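Local coordinates for protein 4-hydroxy-tetrahydrodipicolinate synthase (Methylacidiphilum fumariolicum SolV, PDB 6T3T) that probably condenses pyruvate with L-aspartate beta-semialdehyde into 4-hydroxy-tetrahydrodipicolinate, a step on the way to lysine, as a tetramer of barrel subunits, at residues A[146-151]-A[176-181]; A[194-199]-A[220-225]. All coordinates share one frame; numbering follows the deposited sequence.

Contact 1 (A[146-151]-A[176-181])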
loop_
_atom_site.group_PDB
_atom_site.type_symbol
_atom_site.label_atom_id
_atom_site.label_comp_id
_atom_site.label_asym_id
_atom_site.label_seq_id
_atom_site.Cartn_x
_atom_site.Cartn_y
_atom_site.Cartn_z
ATOM N N ASP A 146 -12.708 1.826 -16.881
ATOM C CA ASP A 146 -12.831 1.612 -18.316
ATOM C C ASP A 146 -13.401 0.235 -18.616
ATOM O O ASP A 146 -14.217 0.083 -19.534
ATOM C CB ASP A 146 -11.469 1.772 -18.988
ATOM C CG ASP A 146 -11.486 1.341 -20.413
ATOM O OD1 ASP A 146 -11.931 2.154 -21.257
ATOM O OD2 ASP A 146 -11.089 0.176 -20.690
ATOM N N THR A 147 -13.029 -0.767 -17.804
ATOM C CA THR A 147 -13.559 -2.121 -17.970
ATOM C C THR A 147 -15.050 -2.160 -17.687
ATOM O O THR A 147 -15.804 -2.783 -18.437
ATOM C CB THR A 147 -12.834 -3.111 -17.052
ATOM O OG1 THR A 147 -11.450 -3.162 -17.407
ATOM C CG2 THR A 147 -13.432 -4.541 -17.159
ATOM N N VAL A 148 -15.491 -1.512 -16.604
ATOM C CA VAL A 148 -16.928 -1.369 -16.348
ATOM C C VAL A 148 -17.622 -0.692 -17.531
ATOM O O VAL A 148 -18.705 -1.112 -17.961
ATOM C CB VAL A 148 -17.175 -0.592 -15.036
ATOM C CG1 VAL A 148 -18.639 -0.410 -14.819
ATOM C CG2 VAL A 148 -16.559 -1.306 -13.835
ATOM N N LYS A 149 -17.016 0.366 -18.079
ATOM C CA LYS A 149 -17.659 1.091 -19.171
ATOM C C LYS A 149 -17.820 0.205 -20.402
ATOM O O LYS A 149 -18.910 0.126 -20.979
ATOM C CB LYS A 149 -16.857 2.346 -19.527
ATOM C CG LYS A 149 -17.566 3.244 -20.552
ATOM C CD LYS A 149 -16.787 4.544 -20.808
ATOM C CE LYS A 149 -15.936 4.462 -22.054
ATOM N NZ LYS A 149 -15.551 5.822 -22.551
ATOM N N ARG A 150 -16.755 -0.517 -20.779
ATOM C CA ARG A 150 -16.823 -1.418 -21.936
ATOM C C ARG A 150 -17.846 -2.524 -21.713
ATOM O O ARG A 150 -18.590 -2.896 -22.630
ATOM C CB ARG A 150 -15.451 -2.056 -22.213
ATOM C CG ARG A 150 -14.365 -1.124 -22.758
ATOM C CD ARG A 150 -12.954 -1.776 -22.706
ATOM N NE ARG A 150 -12.903 -3.009 -23.507
ATOM C CZ ARG A 150 -12.030 -4.003 -23.339
ATOM N NH1 ARG A 150 -11.099 -3.943 -22.381
ATOM N NH2 ARG A 150 -12.094 -5.070 -24.136
ATOM N N LEU A 151 -17.873 -3.077 -20.503
ATOM C CA LEU A 151 -18.820 -4.141 -20.191
ATOM C C LEU A 151 -20.260 -3.665 -20.393
ATOM O O LEU A 151 -21.116 -4.427 -20.845
ATOM C CB LEU A 151 -18.587 -4.657 -18.762
ATOM C CG LEU A 151 -17.403 -5.625 -18.532
ATOM C CD1 LEU A 151 -17.184 -5.961 -17.046
ATOM C CD2 LEU A 151 -17.532 -6.940 -19.369
ATOM N N GLU A 176 -18.794 9.663 -13.949
ATOM C CA GLU A 176 -18.275 10.289 -15.170
ATOM C C GLU A 176 -18.425 9.368 -16.373
ATOM O O GLU A 176 -18.796 9.813 -17.460
ATOM C CB GLU A 176 -16.777 10.596 -15.060
ATOM C CG GLU A 176 -16.339 12.023 -14.868
ATOM C CD GLU A 176 -16.934 13.012 -15.854
ATOM O OE1 GLU A 176 -16.605 13.019 -17.063
ATOM O OE2 GLU A 176 -17.720 13.840 -15.375
ATOM N N ALA A 177 -18.120 8.078 -16.202
ATOM C CA ALA A 177 -17.953 7.210 -17.356
ATOM C C ALA A 177 -19.222 6.493 -17.786
ATOM O O ALA A 177 -19.303 6.067 -18.941
ATOM C CB ALA A 177 -16.853 6.178 -17.093
ATOM N N LEU A 178 -20.215 6.360 -16.924
ATOM C CA LEU A 178 -21.326 5.476 -17.223
ATOM C C LEU A 178 -22.635 6.244 -17.309
ATOM O O LEU A 178 -22.723 7.386 -16.847
ATOM C CB LEU A 178 -21.408 4.372 -16.161
ATOM C CG LEU A 178 -20.457 3.261 -16.645
ATOM C CD1 LEU A 178 -19.024 3.411 -16.145
ATOM C CD2 LEU A 178 -20.981 1.886 -16.343
ATOM N N PRO A 179 -23.645 5.690 -17.990
ATOM C CA PRO A 179 -24.928 6.398 -18.113
ATOM C C PRO A 179 -25.619 6.505 -16.763
ATOM O O PRO A 179 -25.295 5.805 -15.800
ATOM C CB PRO A 179 -25.749 5.532 -19.074
ATOM C CG PRO A 179 -24.753 4.567 -19.695
ATOM C CD PRO A 179 -23.687 4.376 -18.654
ATOM N N GLY A 180 -26.644 7.355 -16.723
ATOM C CA GLY A 180 -27.384 7.525 -15.486
ATOM C C GLY A 180 -28.180 6.303 -15.069
ATOM O O GLY A 180 -28.434 6.103 -13.874
ATOM N N GLU A 181 -28.595 5.475 -16.032
ATOM C CA GLU A 181 -29.414 4.322 -15.680
ATOM C C GLU A 181 -28.603 3.257 -14.961
ATOM O O GLU A 181 -29.187 2.396 -14.298
ATOM C CB GLU A 181 -30.077 3.718 -16.921
ATOM C CG GLU A 181 -31.176 4.581 -17.556
ATOM C CD GLU A 181 -32.572 4.344 -16.948
ATOM O OE1 GLU A 181 -32.744 3.401 -16.126
ATOM O OE2 GLU A 181 -33.502 5.094 -17.326
#
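K149 lies along the end of helix 168-177, against A177 and L178. Its CB stands 4.2 Å from CD1 of L178. The next carbon, CG of K149, lies anti to the backbone N (chi1 -173°), which carries the chain towards the closing turn of the other helix and puts CG 3.7 Å from the carbonyl O of A177. CD of K149 then passes closest, 3.5 Å from the carbonyl O of A177, and it also meets the CB methyl of A177 at 4.1 Å. A bend at chi3 (98°) swings CE and NZ of K149 aside, leaving NZ 5.2 Å from A177 O. The lysine therefore touches by its aliphatic stem and donates no hydrogen bond here, although its charge beside a helix C-terminus may be mildly favourable. Beneath it the contact is apolar. V148 and L178 cross at about a right angle, with CG1 of the valine 3.6 Å from CD2 of the leucine. CD1 of L178 rests 4.0 Å from K149 CA and thus against the helix backbone. L178 is the first residue to leave helical geometry, and its side chain lies against helix 145-154 where the backbone turns off. Both helices belong to the outer layer of a (beta/alpha)8 barrel. V148 packs inward on I161 of strand 158-163 and also touches the loop residue F182; L178 also touches V152 one turn along. On the far flank of helix 145-154, L151 packs on F116 and F119 of helix 112-125, where R150 pairs with E113.

Contact 2 (A[194-199]-A[220-225]); sequences PFLSVG and RLYLEG
Y222 reaches across from helix 212-223 and lays its side chain along L196 and S197, near the end of helix 192-197. The apolar part is made by L196. Its CD2 sits 3.6 Å from CB of the tyrosine, while its CB lies 3.8 Å from ring atom CD2 of Y222; the two side chains run alongside in opposite senses. The ring meets this helix obliquely, with S197 CA 3.7 Å from CE2. With CG anti to its own backbone N (chi1 -155°), Y222 sends the phenol on to S197, whose CB is 3.4 Å from OH. It is the serine methylene that touches, because OG is turned back to donate to the carbonyl O of P194 at 2.8 Å, from 25° out of the carbonyl plane. The polar link is carried by one water. It lies at the ring edge, in plane, accepts from Y222 OH at 2.9 Å and donates at 2.7 Å to S197 O, in the last turn of helix 192-197. A third element is helix termination: both helices end in Schellman motifs, with G199 and G225 as the C-prime residues at positive phi. Close by, L193 of the second subunit packs on S197, and Y222 touches P227 of its own chain and P227 of the second subunit. The chemistry is thus divided along one tyrosine: carbon against carbon at the base and, at the tip, the hydroxyl of this buried residue donating to a water that also binds S197 O, joining the two helices without a direct polar bond.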
loop_
_atom_site.group_PDB
_atom_site.type_symbol
_atom_site.label_atom_id
_atom_site.label_comp_id
_atom_site.label_asym_id
_atom_site.label_seq_id
_atom_site.Cartn_x
_atom_site.Cartn_y
_atom_site.Cartn_z
ATOM N N PRO A 194 -21.148 8.935 2.058
ATOM C CA PRO A 194 -20.317 9.674 1.094
ATOM C C PRO A 194 -20.457 9.141 -0.332
ATOM O O PRO A 194 -20.325 9.924 -1.287
ATOM C CB PRO A 194 -18.885 9.557 1.671
ATOM C CG PRO A 194 -18.928 8.472 2.710
ATOM C CD PRO A 194 -20.360 8.309 3.143
ATOM N N PHE A 195 -20.735 7.845 -0.505
ATOM C CA PHE A 195 -20.969 7.306 -1.843
ATOM C C PHE A 195 -22.199 7.951 -2.472
ATOM O O PHE A 195 -22.165 8.363 -3.631
ATOM C CB PHE A 195 -21.112 5.781 -1.799
ATOM C CG PHE A 195 -19.783 5.014 -1.925
ATOM C CD1 PHE A 195 -18.599 5.551 -1.493
ATOM C CD2 PHE A 195 -19.746 3.759 -2.504
ATOM C CE1 PHE A 195 -17.408 4.843 -1.605
ATOM C CE2 PHE A 195 -18.547 3.042 -2.623
ATOM C CZ PHE A 195 -17.387 3.589 -2.183
ATOM N N LEU A 196 -23.298 8.041 -1.706
ATOM C CA LEU A 196 -24.525 8.721 -2.137
ATOM C C LEU A 196 -24.277 10.170 -2.578
ATOM O O LEU A 196 -24.859 10.644 -3.561
ATOM C CB LEU A 196 -25.523 8.720 -0.969
ATOM C CG LEU A 196 -26.542 7.592 -0.801
ATOM C CD1 LEU A 196 -25.956 6.232 -1.156
ATOM C CD2 LEU A 196 -27.042 7.603 0.623
ATOM N N SER A 197 -23.441 10.904 -1.834
ATOM C CA SER A 197 -23.247 12.325 -2.116
ATOM C C SER A 197 -22.631 12.563 -3.496
ATOM O O SER A 197 -22.799 13.644 -4.076
ATOM C CB SER A 197 -22.352 12.953 -1.049
ATOM O OG SER A 197 -20.999 12.610 -1.299
ATOM N N VAL A 198 -21.896 11.598 -4.032
ATOM C CA VAL A 198 -21.326 11.777 -5.361
ATOM C C VAL A 198 -21.988 10.881 -6.407
ATOM O O VAL A 198 -21.464 10.743 -7.504
ATOM C CB VAL A 198 -19.804 11.572 -5.337
ATOM C CG1 VAL A 198 -19.173 12.635 -4.474
ATOM C CG2 VAL A 198 -19.456 10.205 -4.778
ATOM N N GLY A 199 -23.131 10.257 -6.094
ATOM C CA GLY A 199 -23.942 9.652 -7.149
ATOM C C GLY A 199 -24.386 8.200 -7.033
ATOM O O GLY A 199 -25.184 7.729 -7.857
ATOM N N ARG A 220 -32.768 6.396 2.102
ATOM C CA ARG A 220 -33.945 7.160 1.691
ATOM C C ARG A 220 -33.805 8.635 2.060
ATOM O O ARG A 220 -34.105 9.505 1.244
ATOM C CB ARG A 220 -35.215 6.573 2.320
ATOM C CG ARG A 220 -35.680 5.294 1.672
ATOM C CD ARG A 220 -37.072 4.894 2.155
ATOM N NE ARG A 220 -37.104 4.494 3.567
ATOM C CZ ARG A 220 -36.586 3.366 4.045
ATOM N NH1 ARG A 220 -35.962 2.518 3.230
ATOM N NH2 ARG A 220 -36.678 3.078 5.343
ATOM N N LEU A 221 -33.336 8.929 3.287
ATOM C CA LEU A 221 -33.138 10.314 3.714
ATOM C C LEU A 221 -32.266 11.078 2.730
ATOM O O LEU A 221 -32.623 12.172 2.284
ATOM C CB LEU A 221 -32.519 10.360 5.113
ATOM C CG LEU A 221 -33.535 10.041 6.220
ATOM C CD1 LEU A 221 -32.851 9.626 7.524
ATOM C CD2 LEU A 221 -34.489 11.216 6.433
ATOM N N TYR A 222 -31.151 10.488 2.317
ATOM C CA TYR A 222 -30.306 11.217 1.387
ATOM C C TYR A 222 -30.987 11.360 0.028
ATOM O O TYR A 222 -30.985 12.448 -0.561
ATOM C CB TYR A 222 -28.917 10.559 1.255
ATOM C CG TYR A 222 -27.900 11.591 0.814
ATOM C CD1 TYR A 222 -27.259 12.399 1.748
ATOM C CD2 TYR A 222 -27.656 11.824 -0.531
ATOM C CE1 TYR A 222 -26.376 13.374 1.365
ATOM C CE2 TYR A 222 -26.756 12.799 -0.932
ATOM C CZ TYR A 222 -26.133 13.582 0.018
ATOM O OH TYR A 222 -25.247 14.574 -0.356
ATOM N N LEU A 223 -31.605 10.289 -0.471
ATOM C CA LEU A 223 -32.163 10.352 -1.822
ATOM C C LEU A 223 -33.324 11.329 -1.919
ATOM O O LEU A 223 -33.620 11.825 -3.018
ATOM C CB LEU A 223 -32.590 8.963 -2.293
ATOM C CG LEU A 223 -31.408 8.032 -2.537
ATOM C CD1 LEU A 223 -31.875 6.625 -2.912
ATOM C CD2 LEU A 223 -30.572 8.616 -3.648
ATOM N N GLU A 224 -34.019 11.602 -0.808
ATOM C CA GLU A 224 -35.094 12.588 -0.836
ATOM C C GLU A 224 -34.643 14.000 -0.410
ATOM O O GLU A 224 -35.492 14.867 -0.168
ATOM C CB GLU A 224 -36.307 12.076 -0.033
ATOM C CG GLU A 224 -36.228 12.016 1.457
ATOM C CD GLU A 224 -37.153 10.936 2.030
ATOM O OE1 GLU A 224 -37.530 10.011 1.298
ATOM O OE2 GLU A 224 -37.525 11.006 3.219
ATOM N N GLY A 225 -33.338 14.277 -0.403
ATOM C CA GLY A 225 -32.869 15.631 -0.161
ATOM C C GLY A 225 -32.837 16.090 1.289
ATOM O O GLY A 225 -33.050 17.274 1.571
HETATM O O HOH W 1 -24.817 15.111 -3.124
#

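In the fold
Contacts 1 and 2 follow one another along the chain in the helical shell of the same barrel, centres 20 Å apart and nearest atoms about 7 Å apart. Helix 168-177 bridges them: its last turn provides A177 for contact 1, while V168, V171 and S172 receive F195 and V198 of contact 2. Neither contact lines the pocket. The side chain of V148 is about 11 Å, and that of L196 about 12 Å, from that of K162, the predicted Schiff-base lysine; the V148 side chain is also about 10 Å from that of Y133, the predicted proton donor/acceptor. A second subunit reaches nine residues of contact 2 but one of contact 1, E176, which packs on Q235 of that subunit.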